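Local coordinates for 2S Albumin protein (Dolichos, PDB 6IX1) that is of unknown precise function but, as a seed albumin with the hemopexin-type propeller fold, probably serves in storage or in ligand binding, at residues N22-V27 against I38-R43; L42-S47 against F57-I62; A6-S11 against I84-G89; R12-Y17 against Y29-T34. All blocks are in the same frame, centred on the assembly; numbering follows the deposited sequence. Where two conformers were deposited one is given.

Contact 1: residues N22-V27 against I38-R43; sequences NKYVRV and ILTNLR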
loop_
_atom_site.group_PDB
_atom_site.type_symbol
_atom_site.label_atom_id
_atom_site.label_comp_id
_atom_site.label_asym_id
_atom_site.label_seq_id
_atom_site.Cartn_x
_atom_site.Cartn_y
_atom_site.Cartn_z
ATOM N N ASN A 22 -1.758 -10.786 -10.155
ATOM C CA ASN A 22 -2.535 -11.806 -9.404
ATOM C C ASN A 22 -1.705 -12.592 -8.403
ATOM O O ASN A 22 -2.266 -13.590 -7.854
ATOM C CB ASN A 22 -3.262 -12.762 -10.357
ATOM C CG ASN A 22 -2.300 -13.555 -11.230
ATOM O OD1 ASN A 22 -1.139 -13.191 -11.375
ATOM N ND2 ASN A 22 -2.796 -14.570 -11.910
ATOM N N LYS A 23 -0.512 -12.141 -8.100
ATOM C CA LYS A 23 0.390 -12.899 -7.221
ATOM C C LYS A 23 0.942 -12.025 -6.129
ATOM O O LYS A 23 0.722 -10.792 -6.105
ATOM C CB LYS A 23 1.536 -13.474 -8.040
ATOM C CG LYS A 23 1.048 -14.474 -9.098
ATOM C CD LYS A 23 2.087 -15.051 -10.012
ATOM C CE LYS A 23 1.483 -15.777 -11.211
ATOM N NZ LYS A 23 0.970 -14.797 -12.205
ATOM N N TYR A 24 1.594 -12.614 -5.154
ATOM C CA TYR A 24 2.199 -11.815 -4.067
ATOM C C TYR A 24 3.409 -12.538 -3.488
ATOM O O TYR A 24 3.613 -13.745 -3.757
ATOM C CB TYR A 24 1.169 -11.553 -2.961
ATOM C CG TYR A 24 0.922 -12.713 -2.040
ATOM C CD1 TYR A 24 0.197 -13.793 -2.411
ATOM C CD2 TYR A 24 1.502 -12.734 -0.775
ATOM C CE1 TYR A 24 0.111 -14.922 -1.589
ATOM C CE2 TYR A 24 1.360 -13.818 0.078
ATOM C CZ TYR A 24 0.607 -14.905 -0.320
ATOM O OH TYR A 24 0.485 -15.989 0.483
ATOM N N VAL A 25 4.209 -11.811 -2.720
ATOM C CA VAL A 25 5.276 -12.314 -1.838
ATOM C C VAL A 25 5.093 -11.699 -0.483
ATOM O O VAL A 25 4.468 -10.627 -0.312
ATOM C CB VAL A 25 6.704 -12.106 -2.345
ATOM C CG1 VAL A 25 6.982 -12.976 -3.560
ATOM C CG2 VAL A 25 7.011 -10.669 -2.543
ATOM N N ARG A 26 5.611 -12.355 0.525
ATOM C CA ARG A 26 5.755 -11.819 1.870
ATOM C C ARG A 26 7.261 -11.746 2.117
ATOM O O ARG A 26 7.969 -12.752 1.894
ATOM C CB ARG A 26 5.069 -12.703 2.900
ATOM C CG ARG A 26 5.239 -12.171 4.298
ATOM C CD ARG A 26 4.288 -12.926 5.222
ATOM N NE ARG A 26 4.455 -14.369 5.099
ATOM C CZ ARG A 26 5.180 -15.189 5.806
ATOM N NH1 ARG A 26 5.656 -14.848 6.933
ATOM N NH2 ARG A 26 5.237 -16.403 5.347
ATOM N N VAL A 27 7.792 -10.609 2.525
ATOM C CA VAL A 27 9.218 -10.349 2.689
ATOM C C VAL A 27 9.521 -9.916 4.120
ATOM O O VAL A 27 8.716 -9.104 4.687
ATOM C CB VAL A 27 9.623 -9.256 1.645
ATOM C CG1 VAL A 27 11.060 -8.785 1.878
ATOM C CG2 VAL A 27 9.474 -9.733 0.203
ATOM N N ILE A 38 12.823 -13.290 1.299
ATOM C CA ILE A 38 11.466 -13.792 1.067
ATOM C C ILE A 38 11.118 -14.817 2.165
ATOM O O ILE A 38 11.930 -15.681 2.542
ATOM C CB ILE A 38 11.418 -14.421 -0.344
ATOM C CG1 ILE A 38 11.638 -13.360 -1.419
ATOM C CG2 ILE A 38 10.114 -15.181 -0.499
ATOM C CD1 ILE A 38 11.616 -13.870 -2.805
ATOM N N LEU A 39 9.880 -14.721 2.628
ATOM C CA LEU A 39 9.234 -15.661 3.533
ATOM C C LEU A 39 8.165 -16.479 2.817
ATOM O O LEU A 39 7.964 -17.637 3.151
ATOM C CB LEU A 39 8.627 -14.989 4.763
ATOM C CG LEU A 39 9.596 -14.223 5.633
ATOM C CD1 LEU A 39 8.860 -13.474 6.706
ATOM C CD2 LEU A 39 10.561 -15.203 6.267
ATOM N N THR A 40 7.392 -15.823 1.950
ATOM C CA THR A 40 6.445 -16.585 1.050
ATOM C C THR A 40 6.886 -16.378 -0.384
ATOM O O THR A 40 6.846 -15.224 -0.854
ATOM C CB THR A 40 4.979 -16.141 1.209
ATOM O OG1 THR A 40 4.587 -16.430 2.540
ATOM C CG2 THR A 40 4.016 -16.833 0.277
ATOM N N ASN A 41 7.365 -17.439 -1.014
ATOM C CA ASN A 41 7.727 -17.428 -2.427
ATOM C C ASN A 41 6.492 -17.013 -3.259
ATOM O O ASN A 41 5.355 -17.287 -2.916
ATOM C CB ASN A 41 8.293 -18.770 -2.907
ATOM C CG ASN A 41 9.768 -18.950 -2.637
ATOM O OD1 ASN A 41 10.547 -17.993 -2.685
ATOM N ND2 ASN A 41 10.152 -20.201 -2.417
ATOM N N LEU A 42 6.766 -16.419 -4.424
ATOM C CA LEU A 42 5.740 -15.886 -5.314
ATOM C C LEU A 42 4.577 -16.869 -5.396
ATOM O O LEU A 42 4.765 -18.018 -5.757
ATOM C CB LEU A 42 6.292 -15.604 -6.687
ATOM C CG LEU A 42 5.368 -14.870 -7.649
ATOM C CD1 LEU A 42 5.091 -13.457 -7.209
ATOM C CD2 LEU A 42 5.987 -14.883 -9.038
ATOM N N ARG A 43 3.360 -16.417 -5.098
ATOM C CA ARG A 43 2.170 -17.270 -4.890
ATOM C C ARG A 43 0.987 -16.539 -5.432
ATOM O O ARG A 43 0.883 -15.327 -5.223
ATOM C CB ARG A 43 1.995 -17.640 -3.379
ATOM C CG ARG A 43 0.890 -18.569 -2.982
ATOM C CD ARG A 43 1.114 -18.843 -1.497
ATOM N NE ARG A 43 0.259 -19.871 -0.949
ATOM C CZ ARG A 43 0.075 -20.091 0.342
ATOM N NH1 ARG A 43 0.630 -19.294 1.249
ATOM N NH2 ARG A 43 -0.759 -21.041 0.711
HETATM O O HOH W 1 1.727 -15.597 3.431
#

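Contact 2: residues L42-S47 against F57-I62; sequences LRLISS and FAEPGI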
loop_
_atom_site.group_PDB
_atom_site.type_symbol
_atom_site.label_atom_id
_atom_site.label_comp_id
_atom_site.label_asym_id
_atom_site.label_seq_id
_atom_site.Cartn_x
_atom_site.Cartn_y
_atom_site.Cartn_z
ATOM N N LEU A 42 6.766 -16.419 -4.424
ATOM C CA LEU A 42 5.740 -15.886 -5.314
ATOM C C LEU A 42 4.577 -16.869 -5.396
ATOM O O LEU A 42 4.765 -18.018 -5.757
ATOM C CB LEU A 42 6.292 -15.604 -6.687
ATOM C CG LEU A 42 5.368 -14.870 -7.649
ATOM C CD1 LEU A 42 5.091 -13.457 -7.209
ATOM C CD2 LEU A 42 5.987 -14.883 -9.038
ATOM N N ARG A 43 3.360 -16.417 -5.098
ATOM C CA ARG A 43 2.170 -17.270 -4.890
ATOM C C ARG A 43 0.987 -16.539 -5.432
ATOM O O ARG A 43 0.883 -15.327 -5.223
ATOM C CB ARG A 43 1.995 -17.640 -3.379
ATOM C CG ARG A 43 0.890 -18.569 -2.982
ATOM C CD ARG A 43 1.114 -18.843 -1.497
ATOM N NE ARG A 43 0.259 -19.871 -0.949
ATOM C CZ ARG A 43 0.075 -20.091 0.342
ATOM N NH1 ARG A 43 0.630 -19.294 1.249
ATOM N NH2 ARG A 43 -0.759 -21.041 0.711
ATOM N N LEU A 44 0.035 -17.256 -5.946
ATOM C CA LEU A 44 -1.234 -16.608 -6.335
ATOM C C LEU A 44 -1.856 -16.072 -5.066
ATOM O O LEU A 44 -1.932 -16.698 -3.985
ATOM C CB LEU A 44 -2.202 -17.612 -6.966
ATOM C CG LEU A 44 -1.857 -18.112 -8.345
ATOM C CD1 LEU A 44 -2.780 -19.263 -8.673
ATOM C CD2 LEU A 44 -2.063 -17.003 -9.311
ATOM N N ILE A 45 -2.463 -14.895 -5.187
ATOM C CA ILE A 45 -3.338 -14.341 -4.124
ATOM C C ILE A 45 -4.426 -15.326 -3.714
ATOM O O ILE A 45 -4.676 -15.504 -2.515
ATOM C CB ILE A 45 -3.880 -12.978 -4.562
ATOM C CG1 ILE A 45 -2.770 -11.933 -4.788
ATOM C CG2 ILE A 45 -4.984 -12.469 -3.665
ATOM C CD1 ILE A 45 -3.182 -10.755 -5.605
ATOM N N SER A 46 -5.055 -15.958 -4.677
ATOM C CA SER A 46 -6.124 -16.919 -4.356
ATOM C C SER A 46 -5.608 -18.075 -3.502
ATOM O O SER A 46 -6.401 -18.686 -2.827
ATOM C CB SER A 46 -6.749 -17.438 -5.596
ATOM O OG SER A 46 -5.785 -18.058 -6.417
ATOM N N SER A 47 -4.337 -18.415 -3.609
ATOM C CA SER A 47 -3.756 -19.509 -2.796
ATOM C C SER A 47 -3.475 -19.027 -1.375
ATOM O O SER A 47 -3.881 -19.688 -0.374
ATOM C CB SER A 47 -2.497 -19.995 -3.476
ATOM O OG SER A 47 -1.798 -20.931 -2.662
ATOM N N PHE A 57 -10.088 -9.498 -6.290
ATOM C CA PHE A 57 -8.823 -9.370 -5.534
ATOM C C PHE A 57 -7.853 -10.492 -5.871
ATOM O O PHE A 57 -6.634 -10.288 -5.768
ATOM C CB PHE A 57 -9.086 -9.269 -4.034
ATOM C CG PHE A 57 -10.174 -8.273 -3.758
ATOM C CD1 PHE A 57 -9.912 -6.935 -3.854
ATOM C CD2 PHE A 57 -11.447 -8.707 -3.445
ATOM C CE1 PHE A 57 -10.921 -6.017 -3.683
ATOM C CE2 PHE A 57 -12.459 -7.784 -3.335
ATOM C CZ PHE A 57 -12.211 -6.427 -3.433
ATOM N N ALA A 58 -8.372 -11.644 -6.276
ATOM C CA ALA A 58 -7.518 -12.745 -6.725
ATOM C C ALA A 58 -7.192 -12.579 -8.214
ATOM O O ALA A 58 -6.046 -12.774 -8.661
ATOM C CB ALA A 58 -8.199 -14.074 -6.497
ATOM N N GLU A 59 -8.215 -12.265 -9.024
ATOM C CA GLU A 59 -8.063 -12.142 -10.483
ATOM C C GLU A 59 -8.908 -10.951 -10.906
ATOM O O GLU A 59 -10.115 -11.064 -10.819
ATOM C CB GLU A 59 -8.459 -13.426 -11.233
ATOM C CG GLU A 59 -7.641 -14.657 -10.892
ATOM C CD GLU A 59 -6.226 -14.946 -11.445
ATOM O OE1 GLU A 59 -5.815 -14.535 -12.615
ATOM O OE2 GLU A 59 -5.536 -15.764 -10.814
ATOM N N PRO A 60 -8.324 -9.834 -11.334
ATOM C CA PRO A 60 -6.935 -9.737 -11.762
ATOM C C PRO A 60 -5.885 -9.425 -10.681
ATOM O O PRO A 60 -4.701 -9.554 -10.907
ATOM C CB PRO A 60 -6.989 -8.549 -12.711
ATOM C CG PRO A 60 -8.063 -7.646 -12.126
ATOM C CD PRO A 60 -9.125 -8.650 -11.734
ATOM N N GLY A 61 -6.358 -9.153 -9.468
ATOM C CA GLY A 61 -5.468 -9.038 -8.311
ATOM C C GLY A 61 -5.715 -7.733 -7.566
ATOM O O GLY A 61 -6.594 -6.984 -7.897
ATOM N N ILE A 62 -4.889 -7.485 -6.582
ATOM C CA ILE A 62 -4.987 -6.352 -5.652
ATOM C C ILE A 62 -4.135 -5.195 -6.188
ATOM O O ILE A 62 -2.950 -5.360 -6.419
ATOM C CB ILE A 62 -4.558 -6.799 -4.251
ATOM C CG1 ILE A 62 -5.524 -7.821 -3.688
ATOM C CG2 ILE A 62 -4.365 -5.616 -3.324
ATOM C CD1 ILE A 62 -5.065 -8.512 -2.418
HETATM O O HOH W 2 -4.751 -15.054 -7.542
HETATM O O HOH W 3 -6.400 -17.303 -8.939
#

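Contact 3: residues A6-S11 against I84-G89; sequences AAFRSS and IDYAPG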
loop_
_atom_site.group_PDB
_atom_site.type_symbol
_atom_site.label_atom_id
_atom_site.label_comp_id
_atom_site.label_asym_id
_atom_site.label_seq_id
_atom_site.Cartn_x
_atom_site.Cartn_y
_atom_site.Cartn_z
ATOM N N ALA A 6 0.784 -3.127 -5.185
ATOM C CA ALA A 6 0.273 -2.755 -3.882
ATOM C C ALA A 6 1.171 -3.280 -2.788
ATOM O O ALA A 6 1.873 -4.300 -3.030
ATOM C CB ALA A 6 -1.158 -3.263 -3.718
ATOM N N ALA A 7 1.081 -2.733 -1.610
ATOM C CA ALA A 7 1.797 -3.285 -0.456
ATOM C C ALA A 7 1.052 -2.987 0.822
ATOM O O ALA A 7 0.269 -1.991 0.898
ATOM C CB ALA A 7 3.177 -2.661 -0.429
ATOM N N PHE A 8 1.307 -3.745 1.873
ATOM C CA PHE A 8 0.890 -3.330 3.215
ATOM C C PHE A 8 1.804 -3.949 4.257
ATOM O O PHE A 8 2.458 -4.984 4.020
ATOM C CB PHE A 8 -0.600 -3.621 3.467
ATOM C CG PHE A 8 -1.032 -5.058 3.600
ATOM C CD1 PHE A 8 -0.803 -5.769 4.780
ATOM C CD2 PHE A 8 -1.655 -5.655 2.534
ATOM C CE1 PHE A 8 -1.239 -7.077 4.875
ATOM C CE2 PHE A 8 -2.125 -6.966 2.675
ATOM C CZ PHE A 8 -1.874 -7.679 3.829
ATOM N N ARG A 9 1.862 -3.277 5.384
ATOM C CA ARG A 9 2.695 -3.638 6.525
ATOM C C ARG A 9 1.981 -4.675 7.382
ATOM O O ARG A 9 0.829 -4.482 7.806
ATOM C CB ARG A 9 2.946 -2.354 7.351
ATOM C CG ARG A 9 3.778 -2.591 8.581
ATOM C CD ARG A 9 3.965 -1.407 9.470
ATOM N NE ARG A 9 2.715 -0.888 9.968
ATOM C CZ ARG A 9 2.632 0.254 10.679
ATOM N NH1 ARG A 9 3.667 1.017 10.853
ATOM N NH2 ARG A 9 1.414 0.658 11.069
ATOM N N SER A 10 2.656 -5.803 7.645
ATOM C CA SER A 10 2.054 -6.848 8.459
ATOM C C SER A 10 2.079 -6.431 9.931
ATOM O O SER A 10 2.950 -5.719 10.401
ATOM C CB SER A 10 2.827 -8.135 8.318
ATOM O OG SER A 10 2.229 -9.124 9.101
ATOM N N SER A 11 1.141 -7.025 10.689
ATOM C CA SER A 11 1.268 -7.083 12.159
ATOM C C SER A 11 2.544 -7.802 12.648
ATOM O O SER A 11 3.028 -7.480 13.718
ATOM C CB SER A 11 0.039 -7.732 12.744
ATOM O OG SER A 11 -0.024 -9.064 12.257
ATOM N N ILE A 84 -10.304 -7.212 5.154
ATOM C CA ILE A 84 -9.902 -8.617 5.396
ATOM C C ILE A 84 -9.174 -8.659 6.741
ATOM O O ILE A 84 -8.505 -7.727 7.221
ATOM C CB ILE A 84 -9.095 -9.193 4.220
ATOM C CG1 ILE A 84 -7.677 -8.626 4.147
ATOM C CG2 ILE A 84 -9.852 -8.957 2.963
ATOM C CD1 ILE A 84 -6.779 -9.311 3.158
ATOM N N ASP A 85 -9.188 -9.866 7.286
ATOM C CA ASP A 85 -8.203 -10.321 8.313
ATOM C C ASP A 85 -7.249 -11.288 7.607
ATOM O O ASP A 85 -7.730 -12.262 7.045
ATOM C CB ASP A 85 -8.902 -10.934 9.542
ATOM C CG ASP A 85 -7.907 -11.187 10.683
ATOM O OD1 ASP A 85 -6.849 -11.738 10.435
ATOM O OD2 ASP A 85 -8.160 -10.588 11.821
ATOM N N TYR A 86 -5.977 -10.943 7.465
ATOM C CA TYR A 86 -4.984 -11.764 6.737
ATOM C C TYR A 86 -4.337 -12.806 7.681
ATOM O O TYR A 86 -3.513 -13.620 7.178
ATOM C CB TYR A 86 -3.987 -10.907 5.957
ATOM C CG TYR A 86 -3.272 -9.889 6.787
ATOM C CD1 TYR A 86 -2.081 -10.235 7.400
ATOM C CD2 TYR A 86 -3.740 -8.593 6.950
ATOM C CE1 TYR A 86 -1.426 -9.333 8.212
ATOM C CE2 TYR A 86 -3.105 -7.691 7.764
ATOM C CZ TYR A 86 -1.946 -8.063 8.389
ATOM O OH TYR A 86 -1.287 -7.196 9.192
ATOM N N ALA A 87 -4.642 -12.818 8.981
ATOM C CA ALA A 87 -4.386 -13.983 9.887
ATOM C C ALA A 87 -3.010 -14.597 9.709
ATOM O O ALA A 87 -2.887 -15.783 9.383
ATOM C CB ALA A 87 -5.544 -14.985 9.768
ATOM N N PRO A 88 -1.918 -13.884 9.962
ATOM C CA PRO A 88 -0.590 -14.427 9.721
ATOM C C PRO A 88 -0.309 -15.684 10.528
ATOM O O PRO A 88 -0.783 -15.852 11.662
ATOM C CB PRO A 88 0.382 -13.341 10.135
ATOM C CG PRO A 88 -0.422 -12.160 10.368
ATOM C CD PRO A 88 -1.857 -12.552 10.447
ATOM N N GLY A 89 0.339 -16.601 9.855
ATOM C CA GLY A 89 0.777 -17.855 10.512
ATOM C C GLY A 89 -0.331 -18.883 10.558
ATOM O O GLY A 89 -0.122 -19.905 11.128
#

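Contact 4: residues R12-Y17 against Y29-T34; sequences RAYEVY and YTPGKT. With SO4 (sulfate ion), chain D.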
loop_
_atom_site.group_PDB
_atom_site.type_symbol
_atom_site.label_atom_id
_atom_site.label_comp_id
_atom_site.label_asym_id
_atom_site.label_seq_id
_atom_site.Cartn_x
_atom_site.Cartn_y
_atom_site.Cartn_z
ATOM N N ARG A 12 3.119 -8.643 11.815
ATOM C CA ARG A 12 4.373 -9.340 12.183
ATOM C C ARG A 12 5.541 -8.438 11.955
ATOM O O ARG A 12 5.645 -7.844 10.816
ATOM C CB ARG A 12 4.462 -10.614 11.353
ATOM C CG ARG A 12 3.413 -11.665 11.735
ATOM C CD ARG A 12 3.607 -12.232 13.102
ATOM N NE ARG A 12 2.605 -13.092 13.536
ATOM C CZ ARG A 12 2.613 -14.422 13.398
ATOM N NH1 ARG A 12 3.538 -14.997 12.663
ATOM N NH2 ARG A 12 1.670 -15.141 13.973
ATOM N N ALA A 13 6.427 -8.298 12.907
ATOM C CA ALA A 13 7.496 -7.311 12.841
ATOM C C ALA A 13 8.317 -7.500 11.576
ATOM O O ALA A 13 8.774 -8.598 11.232
ATOM C CB ALA A 13 8.352 -7.346 14.073
ATOM N N TYR A 14 8.532 -6.392 10.885
ATOM C CA TYR A 14 9.395 -6.358 9.695
ATOM C C TYR A 14 8.991 -7.339 8.608
ATOM O O TYR A 14 9.827 -7.730 7.806
ATOM C CB TYR A 14 10.896 -6.375 10.038
ATOM C CG TYR A 14 11.275 -5.100 10.737
ATOM C CD1 TYR A 14 11.573 -3.980 9.988
ATOM C CD2 TYR A 14 11.286 -4.928 12.116
ATOM C CE1 TYR A 14 11.781 -2.746 10.597
ATOM C CE2 TYR A 14 11.473 -3.699 12.733
ATOM C CZ TYR A 14 11.766 -2.599 11.965
ATOM O OH TYR A 14 12.021 -1.365 12.521
ATOM N N GLU A 15 7.688 -7.560 8.502
ATOM C CA GLU A 15 7.123 -8.272 7.350
ATOM C C GLU A 15 6.245 -7.312 6.516
ATOM O O GLU A 15 5.453 -6.535 7.084
ATOM C CB GLU A 15 6.325 -9.508 7.781
ATOM C CG GLU A 15 7.194 -10.495 8.478
ATOM C CD GLU A 15 6.541 -11.825 8.836
ATOM O OE1 GLU A 15 5.617 -12.244 8.129
ATOM O OE2 GLU A 15 7.098 -12.475 9.764
ATOM N N VAL A 16 6.356 -7.476 5.204
ATOM C CA VAL A 16 5.587 -6.687 4.232
ATOM C C VAL A 16 5.019 -7.671 3.191
ATOM O O VAL A 16 5.642 -8.685 2.839
ATOM C CB VAL A 16 6.415 -5.564 3.565
ATOM C CG1 VAL A 16 7.651 -6.106 2.798
ATOM C CG2 VAL A 16 5.557 -4.740 2.609
ATOM N N TYR A 17 3.792 -7.381 2.773
ATOM C CA TYR A 17 3.172 -8.071 1.648
ATOM C C TYR A 17 3.240 -7.189 0.403
ATOM O O TYR A 17 2.859 -6.017 0.472
ATOM C CB TYR A 17 1.707 -8.383 1.962
ATOM C CG TYR A 17 1.474 -9.405 3.048
ATOM C CD1 TYR A 17 1.430 -8.997 4.349
ATOM C CD2 TYR A 17 1.353 -10.770 2.803
ATOM C CE1 TYR A 17 1.247 -9.871 5.401
ATOM C CE2 TYR A 17 1.140 -11.658 3.852
ATOM C CZ TYR A 17 1.130 -11.211 5.173
ATOM O OH TYR A 17 0.969 -12.034 6.258
ATOM N N TYR A 29 11.938 -7.665 5.859
ATOM C CA TYR A 29 12.703 -6.522 5.264
ATOM C C TYR A 29 13.606 -5.899 6.315
ATOM O O TYR A 29 13.386 -5.993 7.512
ATOM C CB TYR A 29 11.801 -5.505 4.550
ATOM C CG TYR A 29 10.869 -4.768 5.420
ATOM C CD1 TYR A 29 9.662 -5.301 5.810
ATOM C CD2 TYR A 29 11.193 -3.459 5.765
ATOM C CE1 TYR A 29 8.798 -4.570 6.587
ATOM C CE2 TYR A 29 10.362 -2.766 6.606
ATOM C CZ TYR A 29 9.158 -3.312 7.026
ATOM O OH TYR A 29 8.383 -2.513 7.827
ATOM N N THR A 30 14.545 -5.142 5.764
ATOM C CA THR A 30 15.685 -4.644 6.550
ATOM C C THR A 30 15.905 -3.190 6.159
ATOM O O THR A 30 16.545 -2.880 5.168
ATOM C CB THR A 30 16.935 -5.490 6.353
ATOM O OG1 THR A 30 17.329 -5.490 4.958
ATOM C CG2 THR A 30 16.687 -6.892 6.867
ATOM N N PRO A 31 15.361 -2.195 6.902
ATOM C CA PRO A 31 15.587 -0.801 6.533
ATOM C C PRO A 31 17.066 -0.468 6.414
ATOM O O PRO A 31 17.880 -0.849 7.261
ATOM C CB PRO A 31 14.969 -0.041 7.713
ATOM C CG PRO A 31 13.818 -0.940 8.132
ATOM C CD PRO A 31 14.384 -2.334 7.993
ATOM N N GLY A 32 17.408 0.213 5.324
ATOM C CA GLY A 32 18.744 0.768 5.153
ATOM C C GLY A 32 19.772 -0.235 4.648
ATOM O O GLY A 32 20.909 0.173 4.551
ATOM N N LYS A 33 19.386 -1.455 4.294
ATOM C CA LYS A 33 20.288 -2.585 3.971
ATOM C C LYS A 33 19.625 -3.422 2.866
ATOM O O LYS A 33 18.420 -3.567 2.975
ATOM C CB LYS A 33 20.571 -3.484 5.212
ATOM C CG LYS A 33 20.869 -2.865 6.546
ATOM C CD LYS A 33 21.226 -3.963 7.425
ATOM C CE LYS A 33 22.697 -3.981 7.807
ATOM N NZ LYS A 33 22.981 -3.202 9.042
ATOM N N THR A 34 20.437 -4.076 2.045
ATOM C CA THR A 34 19.915 -4.997 1.033
ATOM C C THR A 34 19.797 -6.410 1.587
ATOM O O THR A 34 20.018 -7.331 0.833
ATOM C CB THR A 34 20.807 -4.988 -0.188
ATOM O OG1 THR A 34 22.140 -5.356 0.163
ATOM C CG2 THR A 34 20.831 -3.630 -0.830
HETATM S S SO4 D . 15.829 0.788 2.157
HETATM O O1 SO4 D . 17.208 0.456 2.243
HETATM O O2 SO4 D . 15.320 0.734 3.485
HETATM O O3 SO4 D . 15.156 -0.131 1.393
HETATM O O4 SO4 D . 15.597 2.085 1.589
#

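Contact 1: residues N22-V27 against I38-R43
In the outer beta hairpin of the first blade of this four-bladed, hemopexin-type propeller, Tyr-24 and Arg-43 form an antiparallel hydrogen-bonded pair, Tyr-24 N giving to Arg-43 O (2.8 Å) and Arg-43 N to Tyr-24 O (3.0 Å). Their side chains rise side by side: Arg-43 lays CB 3.8 Å from Tyr-24 CE1, and its NH1 makes a weak hydrogen bond to Tyr-24 OH, while its NE is held by Ser-47. A water lies between Tyr-24 OH (3.2 Å) and Thr-40 OG1. Beta bulges fall on both sides of Arg-26, whose carbonyl O takes Leu-39 N (2.8 Å) and Thr-40 N (3.1 Å) from one face. A bend at chi3 (53°) brings Arg-26 NH2 within 2.9 Å of Thr-40 OG1, with Leu-39 CB over one guanidinium face. Replacing Tyr-24 by an alanine would probably leave the stem of Arg-43 without its ring neighbour and that water without the phenol oxygen. Inward, strand 15-20 pairs with strand 23-28 and its Glu-15 forms a salt bridge with Arg-26.

Contact 2: residues L42-S47 against F57-I62
Ile-45, the first residue of the short helix that follows the outermost strand of the blade, plugs into the 57-62 loop leading to the next blade of the propeller. This is the tight half of the contact. With CG1 anti to the carbonyl carbon (chi1 -62°) and CG2 anti to the backbone N, both branches bear on one carbonyl oxygen: Phe-57 O lies 3.4 Å from Ile-45 CG2 and 3.5 Å from Ile-45 CD1. CD1 continues over the backbone to Gly-61 CA, at 3.9 Å, where the backbone angles suit a residue without a beta carbon, and CG2 meets Ile-62 CD1 at 4.1 Å. Phe-19 and Leu-52 also touch Ile-45. A serine here would strip away both branch ends and would probably open a gap between the helix and the loop at Phe-57 and Gly-61, giving Ile-62 more freedom to move.

The other half is looser and watery. Ser-46 CB still touches Ala-58 CB, but no direct hydrogen bond crosses; a water instead accepts from Ser-46 N and donates to Ala-58 O. Glu-59, preceding a cis peptide bond to Pro-60, turns at chi2 (-79°) toward the helix, and its OE1 is taken by Asn-22. A second water binds the other carboxylate oxygen, standing 2.6 Å from Glu-59 OE2 and 2.7 Å from Ser-46 OG.

Contact 3: residues A6-S11 against I84-G89
Tyr-86 makes an inter-blade contact of the hemopexin-type propeller, reaching from the end of one blade's third strand to the innermost strand of the preceding blade, where it meets Phe-8, Ser-10 and Ser-11. Its CB points toward that strand, and CG sits between the backbone N and the carbonyl carbon (chi1 55°), which carries the ring across the boundary. CG comes 3.9 Å from Phe-8 CZ. Further out, CD2 and CE2 lie under the corner of the phenyl ring, with Tyr-86 CE2 3.5 Å from Phe-8 CE1, an atom that stands over one face of the tyrosine near its rim. The planes make 50°, so the pair is oblique. At the ring edge, Tyr-86 CE1 is 3.8 Å from Ser-10 OG, which is itself hydrogen-bonded to Arg-12 N. Tyr-86 CZ is 3.7 Å from Phe-8 CE1. At the tip, Tyr-86 OH accepts from Ser-11 N at 2.9 Å (148°), the nitrogen lying in the ring plane. Beside it, Pro-88 CG touches Ser-11 OG at 3.6 Å, and that hydroxyl is also bonded to Ser-71. Tyr-17 of strand 15-20 stacks on Phe-8 and also meets the Tyr-86 ring, while the backbone of Tyr-86 is tied to Ser-71, just before strand 72-77.

Contact 4: residues R12-Y17 against Y29-T34
Two turns at one end of the first blade meet here by a single backbone hydrogen bond and a small aromatic cluster: the type II turn from Arg-12 to Glu-15, which enters strand 15-20, and the loop that leaves strand 23-28. Tyr-29 N donates to Tyr-14 O at 2.9 Å. The Tyr-29 ring then folds back beside the same peptide, a chi1 of 66° putting Tyr-29 CE1 3.4 Å from Tyr-14 C. Tyr-14 CD1 stands over one face of this ring, offset to the rim, 3.8 Å from Tyr-29 CE2; the ring planes are oblique, at 56°. Val-16 CG1 packs on Tyr-29 CD1, and Tyr-14 CE1 rests 3.7 Å from Pro-31 CG. Across the blade boundary, His-178 bonds Tyr-29 OH and meets the Tyr-14 ring, and Phe-175 packs edge-to-face with Tyr-29.

Gly-32 N points at a sulfate ion, probably from the crystallisation liquor, donating to its O2 at 2.8 Å; Tyr-184 and Tyr-191 hold the ion too. Thr-30 OG1 donates to Lys-33 O (3.0 Å) within the second turn. With Pro-31 and Gly-32 at its corners, that turn from Thr-30 to Lys-33 is a classic Pro-Gly type II beta turn, and Pro-88 and Gly-89 repeat its backbone angles after the third strand of the next blade.

In the fold
Contacts 1 and 4 belong to one blade and interlock along the chain, their segments alternating; their centres are about 14 Å apart, and Val-27 N meets Val-16 O between them at 2.9 Å. Contact 2 continues from contact 1, sharing Leu-42 and Arg-43, with centres about 10 Å apart and Asn-22 O meeting Ile-45 N at 3.0 Å. Contact 3 closes the loop that encloses the other three and ties the first blade to the second, touching contact 4 through Phe-8 O and Tyr-17 N. Contacts 2 and 4, about 22 Å apart between centres, do not touch; the sulfate lies at contact 4.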